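Local coordinates for subtilisin-like protein (Prochloron didemni, PDB 3ZXY) that probably cleaves peptide bonds as a subtilisin-type serine endopeptidase, the chain being the protease domain of PatA, at residues Q27-T32 / F60-T65; A142-N147 / S208-A213; G165-H170 / L189-D194. The protein carries 1 engineered substitution. All coordinates share one frame; numbering follows the deposited sequence.

Overall arrangement
All three contacts hang on the seven-stranded parallel sheet of the subtilase domain. Contact 1 joins strand 30-33, at one outer edge, to the loop after helix 47-60. Contact 3 pairs strand 162-167 with strand 187-191 at the other edge, and contact 2 sets the end of strand 139-143 against the start of helix 210-230. Contact 1 closes before contact 2 opens, and their centres are about 23 Å apart; contact 3 is nested within the loop that contact 2 closes. The centres of contacts 2 and 3 are about 9 Å apart, and G209 N meets G192 O at 2.8 Å, probably as a hydrogen bond. The second sheet edge thus adjoins the predicted catalytic region.

Contact 1. Residues Q27-T32 / F60-T65; sequences QGADLT and FGQPET
L31 lays a methyl group over the ring of F60 where strand 30-33, an edge strand of the subtilase parallel sheet, passes the end of helix 47-60. In this CH-pi contact L31 CD2 stands over the face, 19° off the ring normal, and is displaced toward the rim, where F60 CG lies 3.8 Å away. With chi1 of -58° L31 turns its CG away from its own carbonyl, and the CD2 branch then reaches the ring. F60 also packs on V12 and I14 of strand 11-16, so a large aromatic suits this buried junction. A29, small enough to sit close, brings its CB 4.5 Å from F60 CB.

Van der Waals contacts of the Q62 side chain make up the second group. Bent at chi2 (-70°), it folds back alongside the backbone of 27-29: Q62 CG lies 3.3 Å from Q27 O, and Q62 NE2 lies 3.4 Å from A29 CB. Q62 OE1 comes near G28, where the missing CB leaves room and the positive phi is easy for glycine.

Hydrogen bonds within 60-65 hold the loop in shape. Q62 NE2 donates to F60 O at 2.9 Å, from a direction tilted out of the carbonyl plane; a second bond, to P72 O, leaves the segment, and the pair fixes the rotation of the amide. A type II turn follows, with P63 well suited to its second position. Q62 O accepts both the backbone N of T65, at 3.2 Å, and T65 OG1, at 2.8 Å.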
loop_
_atom_site.group_PDB
_atom_site.type_symbol
_atom_site.label_atom_id
_atom_site.label_comp_id
_atom_site.label_asym_id
_atom_site.label_seq_id
_atom_site.Cartn_x
_atom_site.Cartn_y
_atom_site.Cartn_z
ATOM N N GLN A 27 11.742 6.655 14.698
ATOM C CA GLN A 27 12.586 6.234 15.803
ATOM C C GLN A 27 11.870 5.113 16.542
ATOM O O GLN A 27 10.809 5.319 17.128
ATOM C CB GLN A 27 12.899 7.409 16.729
ATOM C CG GLN A 27 13.761 7.051 17.929
ATOM C CD GLN A 27 15.143 6.524 17.556
ATOM O OE1 GLN A 27 15.942 7.223 16.932
ATOM N NE2 GLN A 27 15.448 5.297 17.987
ATOM N N GLY A 28 12.441 3.920 16.487
ATOM C CA GLY A 28 11.779 2.752 17.031
ATOM C C GLY A 28 11.298 1.784 15.976
ATOM O O GLY A 28 10.997 0.641 16.295
ATOM N N ALA A 29 11.199 2.231 14.725
ATOM C CA ALA A 29 10.774 1.346 13.630
ATOM C C ALA A 29 11.908 0.395 13.235
ATOM O O ALA A 29 13.091 0.746 13.362
ATOM C CB ALA A 29 10.320 2.159 12.429
ATOM N N ASP A 30 11.549 -0.806 12.781
ATOM C CA ASP A 30 12.504 -1.760 12.225
ATOM C C ASP A 30 12.422 -1.679 10.701
ATOM O O ASP A 30 11.566 -2.314 10.094
ATOM C CB ASP A 30 12.222 -3.189 12.702
ATOM C CG ASP A 30 13.291 -4.180 12.244
ATOM O OD1 ASP A 30 14.093 -3.837 11.356
ATOM O OD2 ASP A 30 13.347 -5.307 12.777
ATOM N N LEU A 31 13.303 -0.885 10.103
ATOM C CA LEU A 31 13.309 -0.649 8.658
ATOM C C LEU A 31 14.629 -1.097 8.052
ATOM O O LEU A 31 15.692 -0.854 8.627
ATOM C CB LEU A 31 13.120 0.830 8.365
ATOM C CG LEU A 31 11.844 1.448 8.922
ATOM C CD1 LEU A 31 11.772 2.921 8.568
ATOM C CD2 LEU A 31 10.630 0.693 8.414
ATOM N N THR A 32 14.555 -1.767 6.909
ATOM C CA THR A 32 15.743 -2.152 6.168
ATOM C C THR A 32 15.625 -1.593 4.775
ATOM O O THR A 32 14.603 -1.767 4.133
ATOM C CB THR A 32 15.906 -3.681 6.075
ATOM O OG1 THR A 32 15.889 -4.256 7.393
ATOM C CG2 THR A 32 17.219 -4.039 5.375
ATOM N N PHE A 60 4.594 2.961 9.171
ATOM C CA PHE A 60 5.648 2.695 10.161
ATOM C C PHE A 60 5.926 3.804 11.161
ATOM O O PHE A 60 6.782 3.634 12.031
ATOM C CB PHE A 60 6.951 2.314 9.452
ATOM C CG PHE A 60 6.833 1.053 8.643
ATOM C CD1 PHE A 60 6.708 -0.181 9.291
ATOM C CD2 PHE A 60 6.847 1.095 7.261
ATOM C CE1 PHE A 60 6.587 -1.356 8.558
ATOM C CE2 PHE A 60 6.721 -0.086 6.535
ATOM C CZ PHE A 60 6.588 -1.285 7.184
ATOM N N GLY A 61 5.240 4.935 11.058
ATOM C CA GLY A 61 5.383 5.975 12.070
ATOM C C GLY A 61 5.095 5.412 13.454
ATOM O O GLY A 61 4.195 4.588 13.629
ATOM N N GLN A 62 5.851 5.851 14.446
ATOM C CA GLN A 62 5.791 5.213 15.751
ATOM C C GLN A 62 4.810 5.902 16.693
ATOM O O GLN A 62 4.503 7.079 16.551
ATOM C CB GLN A 62 7.188 5.129 16.333
ATOM C CG GLN A 62 8.120 4.273 15.495
ATOM C CD GLN A 62 7.762 2.801 15.548
ATOM O OE1 GLN A 62 7.723 2.206 16.632
ATOM N NE2 GLN A 62 7.514 2.203 14.385
ATOM N N PRO A 63 4.290 5.145 17.662
ATOM C CA PRO A 63 3.338 5.750 18.585
ATOM C C PRO A 63 3.941 6.926 19.345
ATOM O O PRO A 63 5.121 6.898 19.696
ATOM C CB PRO A 63 3.029 4.607 19.562
ATOM C CG PRO A 63 3.295 3.367 18.798
ATOM C CD PRO A 63 4.449 3.699 17.889
ATOM N N GLU A 64 3.129 7.948 19.585
ATOM C CA GLU A 64 3.554 9.125 20.364
ATOM C C GLU A 64 4.546 10.011 19.621
ATOM O O GLU A 64 5.083 10.957 20.210
ATOM C CB GLU A 64 4.133 8.732 21.734
ATOM C CG GLU A 64 3.223 7.827 22.547
ATOM C CD GLU A 64 3.947 7.091 23.656
ATOM O OE1 GLU A 64 5.193 7.210 23.763
ATOM O OE2 GLU A 64 3.259 6.386 24.438
ATOM N N THR A 65 4.790 9.721 18.339
ATOM C CA THR A 65 5.554 10.627 17.490
ATOM C C THR A 65 4.571 11.506 16.713
ATOM O O THR A 65 3.350 11.397 16.876
ATOM C CB THR A 65 6.482 9.884 16.506
ATOM O OG1 THR A 65 5.711 9.293 15.450
ATOM C CG2 THR A 65 7.315 8.815 17.205
#

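Contact 2. Residues A142-N147 / S208-A213; sequences AAAGNN and SGTAFA. Engineered in segment 208-213: A211 (natural residue Ser).
T210 takes part in all three hydrogen bonds between the segments, its side chain running into the bend made by A143 to N146. Its CB lies 3.4 Å from N146 OD1, and there the chain forks. With chi1 of 63° OG1 sits between the backbone N and the carbonyl carbon of T210, which turns the hydroxyl toward 143-146. T210 OG1 donates to N146 OD1 at 2.9 Å and accepts from G145 N at 3.1 Å, the latter bond bent to 137° at the hydrogen. A143 CB also packs on OG1, so the hydroxyl is both bonded and covered. The other branch, T210 CG2, rests 3.4 Å from G145 O. A threonine fits because one branch bonds while the other packs.

N146 slides past T210 in the opposite direction, and its OD1 also accepts the backbone N of T210, at 2.9 Å and nearly straight (168°). Gripped by these two donors, the amide keeps its orientation, which leaves ND2 directed to a water. This is consistent with the oxyanion hole of subtilases, in which an asparagine side chain and the backbone N of the nucleophile stabilise the negative charge that develops on the carbonyl oxygen of the scissile bond. The water probably occupies that place here: it accepts from N146 ND2 and from A211 N, each at 2.9 Å. A211 is an engineered residue replacing the natural serine, which is the predicted nucleophile; its CB faces H51 of the predicted charge relay. G209 occupies the N-cap position of helix 210-230, whose dipole would tend to favour negative charge near the water. The unusual backbone angles of G209 suit a residue without CB, and N146 ND2 comes to within 3.8 Å of G209 CA.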
loop_
_atom_site.group_PDB
_atom_site.type_symbol
_atom_site.label_atom_id
_atom_site.label_comp_id
_atom_site.label_asym_id
_atom_site.label_seq_id
_atom_site.Cartn_x
_atom_site.Cartn_y
_atom_site.Cartn_z
ATOM N N ALA A 142 -2.012 -1.623 -4.435
ATOM C CA ALA A 142 -1.603 -0.600 -5.407
ATOM C C ALA A 142 -2.631 0.497 -5.590
ATOM O O ALA A 142 -3.835 0.237 -5.585
ATOM C CB ALA A 142 -1.274 -1.242 -6.764
ATOM N N ALA A 143 -2.143 1.713 -5.824
ATOM C CA ALA A 143 -3.006 2.879 -5.993
ATOM C C ALA A 143 -3.819 2.825 -7.285
ATOM O O ALA A 143 -3.274 2.567 -8.360
ATOM C CB ALA A 143 -2.164 4.155 -5.983
ATOM N N ALA A 144 -5.122 3.102 -7.168
ATOM C CA ALA A 144 -6.031 3.108 -8.318
ATOM C C ALA A 144 -5.725 4.210 -9.325
ATOM O O ALA A 144 -6.074 4.084 -10.505
ATOM C CB ALA A 144 -7.481 3.258 -7.835
ATOM N N GLY A 145 -5.111 5.299 -8.857
ATOM C CA GLY A 145 -4.906 6.498 -9.664
ATOM C C GLY A 145 -5.973 7.544 -9.428
ATOM O O GLY A 145 -7.106 7.217 -9.069
ATOM N N ASN A 146 -5.629 8.803 -9.691
ATOM C CA ASN A 146 -6.463 9.950 -9.318
ATOM C C ASN A 146 -7.214 10.591 -10.475
ATOM O O ASN A 146 -7.842 11.638 -10.304
ATOM C CB ASN A 146 -5.622 11.038 -8.661
ATOM C CG ASN A 146 -4.899 10.594 -7.415
ATOM O OD1 ASN A 146 -5.217 9.559 -6.822
ATOM N ND2 ASN A 146 -3.921 11.404 -6.990
ATOM N N ASN A 147 -7.159 10.000 -11.669
ATOM C CA ASN A 147 -7.725 10.670 -12.840
ATOM C C ASN A 147 -9.230 10.935 -12.695
ATOM O O ASN A 147 -9.763 11.919 -13.226
ATOM C CB ASN A 147 -7.445 9.881 -14.138
ATOM C CG ASN A 147 -5.997 9.426 -14.257
ATOM O OD1 ASN A 147 -5.552 8.522 -13.528
ATOM N ND2 ASN A 147 -5.249 10.066 -15.173
ATOM N N SER A 208 -3.438 14.377 -0.139
ATOM C CA SER A 208 -4.608 13.676 -0.640
ATOM C C SER A 208 -4.275 12.922 -1.905
ATOM O O SER A 208 -3.428 13.353 -2.706
ATOM C CB SER A 208 -5.755 14.639 -0.909
ATOM O OG SER A 208 -6.059 15.431 0.246
ATOM N N GLY A 209 -4.937 11.786 -2.071
ATOM C CA GLY A 209 -4.774 10.997 -3.284
ATOM C C GLY A 209 -4.800 9.518 -3.011
ATOM O O GLY A 209 -4.660 9.066 -1.870
ATOM N N THR A 210 -4.955 8.732 -4.074
ATOM C CA THR A 210 -4.942 7.287 -3.923
ATOM C C THR A 210 -3.597 6.760 -3.422
ATOM O O THR A 210 -3.560 5.698 -2.811
ATOM C CB THR A 210 -5.365 6.541 -5.212
ATOM O OG1 THR A 210 -4.442 6.794 -6.280
ATOM C CG2 THR A 210 -6.779 6.950 -5.645
ATOM N N ALA A 211 -2.507 7.502 -3.665
ATOM C CA ALA A 211 -1.197 7.108 -3.137
ATOM C C ALA A 211 -1.144 7.040 -1.623
ATOM O O ALA A 211 -0.288 6.354 -1.070
ATOM C CB ALA A 211 -0.117 8.062 -3.619
ATOM N N PHE A 212 -2.015 7.778 -0.950
ATOM C CA PHE A 212 -2.005 7.866 0.509
ATOM C C PHE A 212 -3.060 6.969 1.142
ATOM O O PHE A 212 -2.891 6.488 2.271
ATOM C CB PHE A 212 -2.062 9.336 0.928
ATOM C CG PHE A 212 -1.060 10.143 0.186
ATOM C CD1 PHE A 212 0.290 9.913 0.382
ATOM C CD2 PHE A 212 -1.448 10.991 -0.822
ATOM C CE1 PHE A 212 1.239 10.591 -0.354
ATOM C CE2 PHE A 212 -0.510 11.667 -1.572
ATOM C CZ PHE A 212 0.838 11.480 -1.327
ATOM N N ALA A 213 -4.106 6.674 0.388
ATOM C CA ALA A 213 -5.089 5.642 0.776
ATOM C C ALA A 213 -4.466 4.249 0.738
ATOM O O ALA A 213 -4.753 3.399 1.580
ATOM C CB ALA A 213 -6.296 5.704 -0.170
HETATM O O HOH W 1 -2.094 9.804 -5.351
#

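Contact 3. Residues G165-H170 / L189-D194; sequences GAMDDH and LAPGED
The two strands of a beta-alpha-beta unit meet where G165, A166 and M167 pair with L189, A190 and P191, helix 181-186 lying between them in the chain. A190 turns both its polar backbone atoms toward 165-167: A190 N donates to G165 O and A190 O accepts from M167 N, each at 2.9 Å. G192 N then bonds M167 O at 3.0 Å. Since these three bonds use A190 N, A190 O and G192 N, the ladder loses nothing by the missing N-H of P191.

Side chains close over the ladder. A chi1 of 58° swings M167 CG back over its own main chain, 3.4 Å from A190 O. From there the chain runs extended and crosses L189 at a slant; M167 CE ends 4.0 Å from P191 CD. The long, unbranched methionine can thus touch successive residues. L189 CD2 packs against G165, where no CB competes for the room. A166 CB lies 3.8 Å from G192 CA, and T210 of helix 210-230 also covers A166.

Past the strands water takes over. One water accepts from E193 N and lies within bonding distance of M167 O and D169 OD1. Two others donate to E193 OE1, one of them accepting from D169 N and the other reaching D168 OD2 weakly; they would soften the proximity of like charges. D168 OD1 accepts from H170 N at 2.9 Å, closing an Asx turn. Such a ladder of parallel strands joined through a helix is typical of the alpha/beta fold of subtilases.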
loop_
_atom_site.group_PDB
_atom_site.type_symbol
_atom_site.label_atom_id
_atom_site.label_comp_id
_atom_site.label_asym_id
_atom_site.label_seq_id
_atom_site.Cartn_x
_atom_site.Cartn_y
_atom_site.Cartn_z
ATOM N N GLY A 165 -8.725 2.810 -4.050
ATOM C CA GLY A 165 -9.218 4.156 -4.347
ATOM C C GLY A 165 -9.372 4.980 -3.088
ATOM O O GLY A 165 -9.184 4.476 -1.983
ATOM N N ALA A 166 -9.739 6.255 -3.269
ATOM C CA ALA A 166 -9.814 7.220 -2.180
ATOM C C ALA A 166 -11.236 7.664 -1.883
ATOM O O ALA A 166 -12.014 7.962 -2.803
ATOM C CB ALA A 166 -8.944 8.447 -2.493
ATOM N N MET A 167 -11.562 7.715 -0.593
ATOM C CA MET A 167 -12.821 8.250 -0.121
ATOM C C MET A 167 -12.544 9.369 0.883
ATOM O O MET A 167 -11.438 9.490 1.433
ATOM C CB MET A 167 -13.714 7.159 0.482
ATOM C CG MET A 167 -13.079 6.416 1.616
ATOM S SD MET A 167 -14.321 5.302 2.345
ATOM C CE MET A 167 -13.329 4.463 3.572
ATOM N N ASP A 168 -13.556 10.186 1.110
ATOM C CA ASP A 168 -13.481 11.234 2.127
ATOM C C ASP A 168 -13.879 10.676 3.487
ATOM O O ASP A 168 -14.175 9.489 3.617
ATOM C CB ASP A 168 -14.303 12.469 1.724
ATOM C CG ASP A 168 -15.812 12.221 1.671
ATOM O OD1 ASP A 168 -16.338 11.266 2.282
ATOM O OD2 ASP A 168 -16.487 13.037 1.011
ATOM N N ASP A 169 -13.874 11.530 4.507
ATOM C CA ASP A 169 -14.137 11.074 5.875
ATOM C C ASP A 169 -15.605 10.718 6.129
ATOM O O ASP A 169 -15.929 10.200 7.202
ATOM C CB ASP A 169 -13.641 12.111 6.892
ATOM C CG ASP A 169 -12.117 12.144 7.001
ATOM O OD1 ASP A 169 -11.432 11.233 6.465
ATOM O OD2 ASP A 169 -11.598 13.089 7.636
ATOM N N HIS A 170 -16.483 11.002 5.168
ATOM C CA HIS A 170 -17.890 10.577 5.233
ATOM C C HIS A 170 -18.164 9.306 4.477
ATOM O O HIS A 170 -19.314 8.876 4.392
ATOM C CB HIS A 170 -18.806 11.671 4.687
ATOM C CG HIS A 170 -18.615 13.015 5.344
ATOM N ND1 HIS A 170 -18.139 14.085 4.677
ATOM C CD2 HIS A 170 -18.839 13.431 6.651
ATOM C CE1 HIS A 170 -18.074 15.138 5.513
ATOM N NE2 HIS A 170 -18.503 14.736 6.722
ATOM N N LEU A 189 -12.187 1.235 -1.387
ATOM C CA LEU A 189 -11.952 2.637 -1.034
ATOM C C LEU A 189 -11.374 2.740 0.363
ATOM O O LEU A 189 -11.870 2.110 1.312
ATOM C CB LEU A 189 -13.252 3.451 -1.089
ATOM C CG LEU A 189 -13.961 3.587 -2.436
ATOM C CD1 LEU A 189 -15.274 4.344 -2.261
ATOM C CD2 LEU A 189 -13.061 4.300 -3.455
ATOM N N ALA A 190 -10.365 3.584 0.521
ATOM C CA ALA A 190 -9.815 3.860 1.840
ATOM C C ALA A 190 -9.658 5.369 1.982
ATOM O O ALA A 190 -9.718 6.107 0.996
ATOM C CB ALA A 190 -8.489 3.125 2.053
ATOM N N PRO A 191 -9.482 5.864 3.215
ATOM C CA PRO A 191 -9.386 7.303 3.389
ATOM C C PRO A 191 -8.244 7.873 2.570
ATOM O O PRO A 191 -7.131 7.347 2.628
ATOM C CB PRO A 191 -9.114 7.455 4.892
ATOM C CG PRO A 191 -9.731 6.256 5.482
ATOM C CD PRO A 191 -9.493 5.147 4.501
ATOM N N GLY A 192 -8.531 8.904 1.790
ATOM C CA GLY A 192 -7.520 9.492 0.909
ATOM C C GLY A 192 -7.478 11.005 0.891
ATOM O O GLY A 192 -6.856 11.578 0.009
ATOM N N GLU A 193 -8.134 11.661 1.849
ATOM C CA GLU A 193 -8.162 13.103 1.924
ATOM C C GLU A 193 -7.414 13.586 3.168
ATOM O O GLU A 193 -7.735 13.173 4.277
ATOM C CB GLU A 193 -9.617 13.581 1.966
ATOM C CG GLU A 193 -9.823 15.030 1.612
ATOM C CD GLU A 193 -11.191 15.251 0.989
ATOM O OE1 GLU A 193 -12.182 15.154 1.730
ATOM O OE2 GLU A 193 -11.266 15.521 -0.239
ATOM N N ASP A 194 -6.426 14.455 2.958
ATOM C CA ASP A 194 -5.697 15.106 4.049
ATOM C C ASP A 194 -5.117 14.095 5.039
ATOM O O ASP A 194 -5.285 14.204 6.268
ATOM C CB ASP A 194 -6.599 16.128 4.737
ATOM C CG ASP A 194 -7.034 17.243 3.802
ATOM O OD1 ASP A 194 -6.219 17.654 2.946
ATOM O OD2 ASP A 194 -8.182 17.728 3.939
HETATM O O HOH W 2 -10.246 10.829 3.853
HETATM O O HOH W 3 -14.656 15.779 0.719
HETATM O O HOH W 4 -12.340 13.968 4.200
#